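Local coordinates for SnoaL-like domain-containing protein (Burkholderia xenovorans LB400, PDB 3FGY) that is of unknown function but adopts the NTF2-like fold of the SnoaL-like family, whose curved sheet and helices commonly enclose a ligand pocket, at residues A28-P39 against K113-T123. Numbering follows the deposited sequence. Where two conformers were deposited one is given.
Sequences AVSAEDIEWIIP and KVTSIREYIDT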
ATOM      1  N   ALA A  28       7.819  22.341  -9.258  1.00 41.90           N
ATOM      2  CA  ALA A  28       7.362  23.481  -8.461  1.00 38.96           C
ATOM      3  C   ALA A  28       6.629  23.025  -7.200  1.00 34.62           C
ATOM      4  O   ALA A  28       6.573  23.769  -6.221  1.00 35.65           O
ATOM      5  CB  ALA A  28       6.470  24.404  -9.290  1.00 40.46           C
ATOM      6  N   VAL A  29       6.076  21.812  -7.224  1.00 30.43           N
ATOM      7  CA  VAL A  29       5.436  21.231  -6.042  1.00 25.46           C
ATOM      8  C   VAL A  29       6.249  20.079  -5.432  1.00 23.33           C
ATOM      9  O   VAL A  29       5.725  19.318  -4.617  1.00 24.89           O
ATOM     10  CB  VAL A  29       3.989  20.745  -6.347  1.00 24.81           C
ATOM     11  CG1 VAL A  29       3.121  21.924  -6.802  1.00 28.99           C
ATOM     12  CG2 VAL A  29       3.969  19.606  -7.363  1.00 27.33           C
ATOM     13  N   SER A  30       7.521  19.965  -5.829  1.00 21.50           N
ATOM     14  CA  SER A  30       8.432  18.889  -5.409  1.00 19.54           C
ATOM     15  C   SER A  30       9.575  19.464  -4.588  1.00 18.62           C
ATOM     16  O   SER A  30      10.255  20.407  -5.034  1.00 20.73           O
ATOM     17  CB  SER A  30       9.007  18.175  -6.624  1.00 18.97           C
ATOM     18  OG  SER A  30       8.019  17.363  -7.250  1.00 25.06           O
ATOM     19  N   ALA A  31       9.792  18.915  -3.390  1.00 19.35           N
ATOM     20  CA  ALA A  31      10.908  19.353  -2.542  1.00 18.13           C
ATOM     21  C   ALA A  31      12.224  19.105  -3.269  1.00 18.25           C
ATOM     22  O   ALA A  31      12.330  18.208  -4.091  1.00 16.61           O
ATOM     23  CB  ALA A  31      10.899  18.658  -1.207  1.00 18.78           C
ATOM     24  N   GLU A  32      13.225  19.944  -3.024  1.00 20.34           N
ATOM     25  CA  GLU A  32      14.503  19.728  -3.685  1.00 21.89           C
ATOM     26  C   GLU A  32      15.137  18.391  -3.265  1.00 21.24           C
ATOM     27  O   GLU A  32      15.833  17.757  -4.043  1.00 22.92           O
ATOM     28  CB  GLU A  32      15.441  20.913  -3.463  1.00 21.88           C
ATOM     29  CG  GLU A  32      15.054  22.126  -4.319  1.00 25.37           C
ATOM     30  N   ASP A  33      14.848  17.949  -2.050  1.00 22.12           N
ATOM     31  CA  ASP A  33      15.356  16.683  -1.530  1.00 22.65           C
ATOM     32  C   ASP A  33      14.282  15.587  -1.627  1.00 21.32           C
ATOM     33  O   ASP A  33      14.306  14.612  -0.863  1.00 19.75           O
ATOM     34  CB  ASP A  33      15.806  16.855  -0.068  1.00 23.76           C
ATOM     35  CG  ASP A  33      14.737  17.505   0.812  1.00 35.90           C
ATOM     36  OD1 ASP A  33      13.772  18.089   0.259  1.00 38.84           O
ATOM     37  OD2 ASP A  33      14.864  17.435   2.061  1.00 50.24           O
ATOM     38  N   ILE A  34      13.353  15.732  -2.578  1.00 19.88           N
ATOM     39  CA  ILE A  34      12.264  14.744  -2.735  1.00 19.16           C
ATOM     40  C   ILE A  34      12.843  13.332  -2.871  1.00 17.07           C
ATOM     41  O   ILE A  34      13.826  13.126  -3.549  1.00 18.11           O
ATOM     42  CB  ILE A  34      11.346  15.095  -3.942  1.00 17.15           C
ATOM     43  CG1 ILE A  34      10.171  14.122  -4.023  1.00 18.44           C
ATOM     44  CG2 ILE A  34      12.133  15.094  -5.244  1.00 17.66           C
ATOM     45  CD1 ILE A  34       9.003  14.625  -4.874  1.00 18.15           C
ATOM     46  N   GLU A  35      12.241  12.379  -2.173  1.00 17.96           N
ATOM     47  CA  GLU A  35      12.622  10.980  -2.192  0.50 17.66           C
ATOM     48  C   GLU A  35      11.417  10.180  -2.673  1.00 17.87           C
ATOM     49  O   GLU A  35      10.345  10.355  -2.110  1.00 17.49           O
ATOM     50  CB  GLU A  35      12.927  10.581  -0.753  0.50 19.01           C
ATOM     51  CG  GLU A  35      13.276   9.154  -0.534  0.50 18.90           C
ATOM     52  CD  GLU A  35      13.436   8.866   0.934  0.50 16.23           C
ATOM     53  OE1 GLU A  35      12.410   8.634   1.619  0.50 15.30           O
ATOM     54  OE2 GLU A  35      14.585   8.888   1.399  0.50 14.93           O
ATOM     55  N   TRP A  36      11.585   9.336  -3.692  1.00 14.48           N
ATOM     56  CA  TRP A  36      10.499   8.500  -4.203  1.00 14.36           C
ATOM     57  C   TRP A  36      10.988   7.066  -4.248  1.00 14.92           C
ATOM     58  O   TRP A  36      11.875   6.696  -5.044  1.00 15.43           O
ATOM     59  CB  TRP A  36      10.078   9.007  -5.584  1.00 15.30           C
ATOM     60  CG  TRP A  36       8.894   8.388  -6.268  1.00 15.12           C
ATOM     61  CD1 TRP A  36       8.344   7.137  -6.067  1.00 17.09           C
ATOM     62  CD2 TRP A  36       8.137   8.988  -7.319  1.00 14.63           C
ATOM     63  NE1 TRP A  36       7.271   6.946  -6.930  1.00 16.62           N
ATOM     64  CE2 TRP A  36       7.134   8.053  -7.711  1.00 15.70           C
ATOM     65  CE3 TRP A  36       8.203  10.220  -7.970  1.00 16.89           C
ATOM     66  CZ2 TRP A  36       6.229   8.329  -8.709  1.00 15.19           C
ATOM     67  CZ3 TRP A  36       7.299  10.493  -8.935  1.00 16.80           C
ATOM     68  CH2 TRP A  36       6.335   9.555  -9.318  1.00 16.33           C
ATOM     69  N   ILE A  37      10.377   6.255  -3.391  1.00 14.63           N
ATOM     70  CA  ILE A  37      10.781   4.869  -3.186  1.00 15.83           C
ATOM     71  C   ILE A  37       9.832   3.926  -3.909  1.00 14.24           C
ATOM     72  O   ILE A  37       8.610   3.977  -3.701  1.00 15.62           O
ATOM     73  CB  ILE A  37      10.818   4.524  -1.671  1.00 18.11           C
ATOM     74  CG1 ILE A  37      11.763   5.465  -0.886  1.00 21.28           C
ATOM     75  CG2 ILE A  37      11.165   3.058  -1.463  1.00 16.46           C
ATOM     76  CD1 ILE A  37      11.726   5.255   0.624  1.00 21.48           C
ATOM     77  N   ILE A  38      10.388   3.054  -4.741  1.00 13.27           N
ATOM     78  CA  ILE A  38       9.640   2.104  -5.529  1.00 14.95           C
ATOM     79  C   ILE A  38      10.194   0.715  -5.212  1.00 14.43           C
ATOM     80  O   ILE A  38      11.368   0.450  -5.430  1.00 16.44           O
ATOM     81  CB  ILE A  38       9.751   2.431  -7.032  1.00 14.10           C
ATOM     82  CG1 ILE A  38       9.235   3.859  -7.299  1.00 16.57           C
ATOM     83  CG2 ILE A  38       8.976   1.372  -7.845  1.00 14.93           C
ATOM     84  CD1 ILE A  38       9.190   4.196  -8.797  1.00 17.30           C
ATOM     85  N   PRO A  39       9.341  -0.173  -4.658  1.00 14.51           N
ATOM     86  CA  PRO A  39       9.837  -1.489  -4.280  1.00 17.15           C
ATOM     87  C   PRO A  39       9.890  -2.472  -5.449  1.00 16.12           C
ATOM     88  O   PRO A  39       9.427  -2.162  -6.570  1.00 15.25           O
ATOM     89  CB  PRO A  39       8.798  -1.962  -3.260  1.00 16.43           C
ATOM     90  CG  PRO A  39       7.523  -1.432  -3.759  1.00 17.19           C
ATOM     91  CD  PRO A  39       7.893  -0.056  -4.374  1.00 16.66           C
ATOM     92  N   LYS A 113       5.289  21.357  -0.290  1.00 20.04           N
ATOM     93  CA  LYS A 113       6.005  20.585  -1.289  1.00 20.07           C
ATOM     94  C   LYS A 113       5.906  19.093  -0.945  1.00 18.54           C
ATOM     95  O   LYS A 113       5.997  18.707   0.226  1.00 18.38           O
ATOM     96  CB  LYS A 113       7.483  20.959  -1.278  1.00 22.10           C
ATOM     97  CG  LYS A 113       7.784  22.416  -1.561  1.00 25.95           C
ATOM     98  CD  LYS A 113       7.839  22.714  -3.047  1.00 29.53           C
ATOM     99  CE  LYS A 113       8.365  24.130  -3.293  1.00 31.62           C
ATOM    100  NZ  LYS A 113       8.697  24.371  -4.730  1.00 41.82           N
ATOM    101  N   VAL A 114       5.756  18.263  -1.966  1.00 17.85           N
ATOM    102  CA  VAL A 114       5.892  16.830  -1.788  1.00 18.07           C
ATOM    103  C   VAL A 114       7.340  16.494  -1.441  1.00 19.09           C
ATOM    104  O   VAL A 114       8.262  16.851  -2.186  1.00 22.64           O
ATOM    105  CB  VAL A 114       5.464  16.062  -3.047  1.00 16.84           C
ATOM    106  CG1 VAL A 114       5.723  14.558  -2.852  1.00 16.56           C
ATOM    107  CG2 VAL A 114       3.989  16.351  -3.366  1.00 16.84           C
ATOM    108  N   THR A 115       7.539  15.850  -0.291  1.00 17.60           N
ATOM    109  CA  THR A 115       8.880  15.558   0.209  1.00 17.85           C
ATOM    110  C   THR A 115       9.269  14.084   0.194  1.00 19.14           C
ATOM    111  O   THR A 115      10.443  13.770   0.007  1.00 18.99           O
ATOM    112  CB  THR A 115       9.069  16.116   1.649  1.00 19.77           C
ATOM    113  OG1 THR A 115       8.268  15.373   2.590  1.00 27.34           O
ATOM    114  CG2 THR A 115       8.698  17.603   1.685  1.00 16.81           C
ATOM    115  N   SER A 116       8.311  13.182   0.411  1.00 18.21           N
ATOM    116  CA  SER A 116       8.593  11.740   0.404  1.00 19.12           C
ATOM    117  C   SER A 116       7.420  11.023  -0.208  1.00 17.14           C
ATOM    118  O   SER A 116       6.259  11.370   0.073  1.00 18.90           O
ATOM    119  CB  SER A 116       8.773  11.208   1.830  1.00 21.90           C
ATOM    120  OG  SER A 116       9.875  11.841   2.467  1.00 34.22           O
ATOM    121  N   ILE A 117       7.730  10.047  -1.046  1.00 16.05           N
ATOM    122  CA  ILE A 117       6.745   9.166  -1.639  1.00 16.76           C
ATOM    123  C   ILE A 117       7.272   7.751  -1.451  1.00 17.87           C
ATOM    124  O   ILE A 117       8.439   7.487  -1.700  1.00 18.13           O
ATOM    125  CB  ILE A 117       6.613   9.424  -3.158  1.00 17.15           C
ATOM    126  CG1 ILE A 117       6.179  10.869  -3.423  1.00 20.39           C
ATOM    127  CG2 ILE A 117       5.697   8.396  -3.869  1.00 18.60           C
ATOM    128  CD1 ILE A 117       6.372  11.288  -4.843  1.00 19.59           C
ATOM    129  N   ARG A 118       6.407   6.843  -1.021  1.00 15.61           N
ATOM    130  CA  ARG A 118       6.717   5.428  -1.048  0.50 16.25           C
ATOM    131  C   ARG A 118       5.541   4.712  -1.714  1.00 16.31           C
ATOM    132  O   ARG A 118       4.413   4.901  -1.287  1.00 15.04           O
ATOM    133  CB  ARG A 118       6.933   4.912   0.373  0.50 16.79           C
ATOM    134  CG  ARG A 118       7.712   3.645   0.398  0.50 16.43           C
ATOM    135  CD  ARG A 118       7.717   2.902   1.717  0.50 15.05           C
ATOM    136  NE  ARG A 118       8.093   1.559   1.322  0.50 11.06           N
ATOM    137  CZ  ARG A 118       9.338   1.108   1.231  0.50 13.69           C
ATOM    138  NH1 ARG A 118      10.339   1.805   1.696  0.50 12.48           N
ATOM    139  NH2 ARG A 118       9.558  -0.097   0.721  0.50 14.78           N
ATOM    140  N   GLU A 119       5.816   3.908  -2.743  1.00 14.71           N
ATOM    141  CA  GLU A 119       4.802   3.096  -3.375  1.00 14.96           C
ATOM    142  C   GLU A 119       4.685   1.700  -2.735  1.00 14.04           C
ATOM    143  O   GLU A 119       5.685   1.061  -2.388  1.00 14.38           O
ATOM    144  CB  GLU A 119       5.098   2.894  -4.864  1.00 16.58           C
ATOM    145  CG  GLU A 119       5.357   4.141  -5.657  1.00 18.15           C
ATOM    146  CD  GLU A 119       5.400   3.874  -7.167  1.00 17.62           C
ATOM    147  OE1 GLU A 119       5.073   2.720  -7.602  1.00 26.72           O
ATOM    148  OE2 GLU A 119       5.760   4.806  -7.909  1.00 16.54           O
ATOM    149  N   TYR A 120       3.440   1.235  -2.686  1.00 14.66           N
ATOM    150  CA  TYR A 120       3.092  -0.108  -2.278  1.00 15.19           C
ATOM    151  C   TYR A 120       2.312  -0.685  -3.474  1.00 14.11           C
ATOM    152  O   TYR A 120       1.231  -0.222  -3.789  1.00 13.95           O
ATOM    153  CB  TYR A 120       2.266  -0.103  -1.009  1.00 14.17           C
ATOM    154  CG  TYR A 120       2.971   0.533   0.177  1.00 13.44           C
ATOM    155  CD1 TYR A 120       3.029   1.923   0.301  1.00 16.82           C
ATOM    156  CD2 TYR A 120       3.549  -0.228   1.194  1.00 14.57           C
ATOM    157  CE1 TYR A 120       3.644   2.525   1.399  1.00 15.37           C
ATOM    158  CE2 TYR A 120       4.164   0.374   2.284  1.00 15.43           C
ATOM    159  CZ  TYR A 120       4.228   1.737   2.391  1.00 13.88           C
ATOM    160  OH  TYR A 120       4.819   2.369   3.487  1.00 15.71           O
ATOM    161  N   ILE A 121       2.906  -1.687  -4.125  1.00 14.92           N
ATOM    162  CA  ILE A 121       2.450  -2.191  -5.403  1.00 14.82           C
ATOM    163  C   ILE A 121       2.557  -3.721  -5.446  1.00 15.06           C
ATOM    164  O   ILE A 121       3.113  -4.348  -4.542  1.00 14.36           O
ATOM    165  CB  ILE A 121       3.273  -1.555  -6.564  1.00 16.44           C
ATOM    166  CG1 ILE A 121       4.739  -1.978  -6.467  1.00 19.26           C
ATOM    167  CG2 ILE A 121       3.071  -0.005  -6.584  1.00 16.84           C
ATOM    168  CD1 ILE A 121       5.588  -1.364  -7.536  1.00 20.13           C
ATOM    169  N   ASP A 122       2.002  -4.324  -6.493  1.00 14.36           N
ATOM    170  CA  ASP A 122       2.123  -5.768  -6.711  1.00 14.26           C
ATOM    171  C   ASP A 122       3.474  -6.066  -7.345  1.00 12.55           C
ATOM    172  O   ASP A 122       3.607  -6.193  -8.561  1.00 14.80           O
ATOM    173  CB  ASP A 122       0.972  -6.276  -7.591  1.00 14.52           C
ATOM    174  CG  ASP A 122       0.788  -7.781  -7.524  1.00 17.08           C
ATOM    175  OD1 ASP A 122       1.754  -8.509  -7.180  1.00 16.02           O
ATOM    176  OD2 ASP A 122      -0.349  -8.232  -7.842  1.00 17.61           O
ATOM    177  N   THR A 123       4.495  -6.152  -6.486  1.00 13.01           N
ATOM    178  CA  THR A 123       5.867  -6.330  -6.976  1.00 12.80           C
ATOM    179  C   THR A 123       6.073  -7.658  -7.745  1.00 13.15           C
ATOM    180  O   THR A 123       6.861  -7.735  -8.687  1.00 14.83           O
ATOM    181  CB  THR A 123       6.882  -6.181  -5.815  1.00 13.58           C
ATOM    182  OG1 THR A 123       6.517  -7.036  -4.739  1.00 15.05           O
ATOM    183  CG2 THR A 123       7.001  -4.762  -5.288  1.00 14.65           C
TER
HETATM  184  O   HOH W   1      10.641  22.967  -5.743  1.00 41.09           O
HETATM  185  O   HOH W   2      12.696  13.871   1.407  1.00 37.45           O
HETATM  186  O   HOH W   3      10.058   8.183   0.757  1.00 24.71           O
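Trp36 and Glu119 meet on the helix-covered side of two parallel strands: the indole NE1 donates to Glu119 OE2 at 2.8 Å. The oxygen lies near the ring plane and takes the proton on its anti side, while ring and carboxylate planes are twisted 49° apart. Ile117 lies over one face of the indole, its CG2 3.8 Å from the centroid of the five-membered ring in a CH-pi contact and its CD1 over the rim of the six-membered ring. With CG anti to the backbone N (chi1 -175°) and chi2 at -23°, the indole presents NE1 to Glu119 and a face to Ile117. Ile38 runs beside the carboxylate, CD1 3.6 Å from Glu119 OE2. On the opposite face, in one of two modelled Arg118 conformers, Ile37 CG2 sits over the guanidinium, 3.5 Å from Arg118 NH1.

The strands are held by Glu35 N to Thr115 O, Ile117 N to Glu35 O, Ile37 N to Ile117 O and Glu119 N to Ile37 O. A type I turn from Ala31 to Ile34 interrupts this ladder; at and before its start, Val114 N bonds to Val29 O and Ala31 N to Val114 O, and Lys113 NZ reaches Ala28 O at 2.7 Å.

Leu54 and Leu57 of helix 50-64 pack on Trp36, and Phe14 of helix 5-20 on Ile117. With OE2 held by the indole, the buried Glu119 carboxylate is restrained in rotation, and OE1 bonds to an unidentified molecule, probably from the crystallisation liquor. This is consistent with a polar group lining an NTF2-like pocket, though no physiological ligand is established.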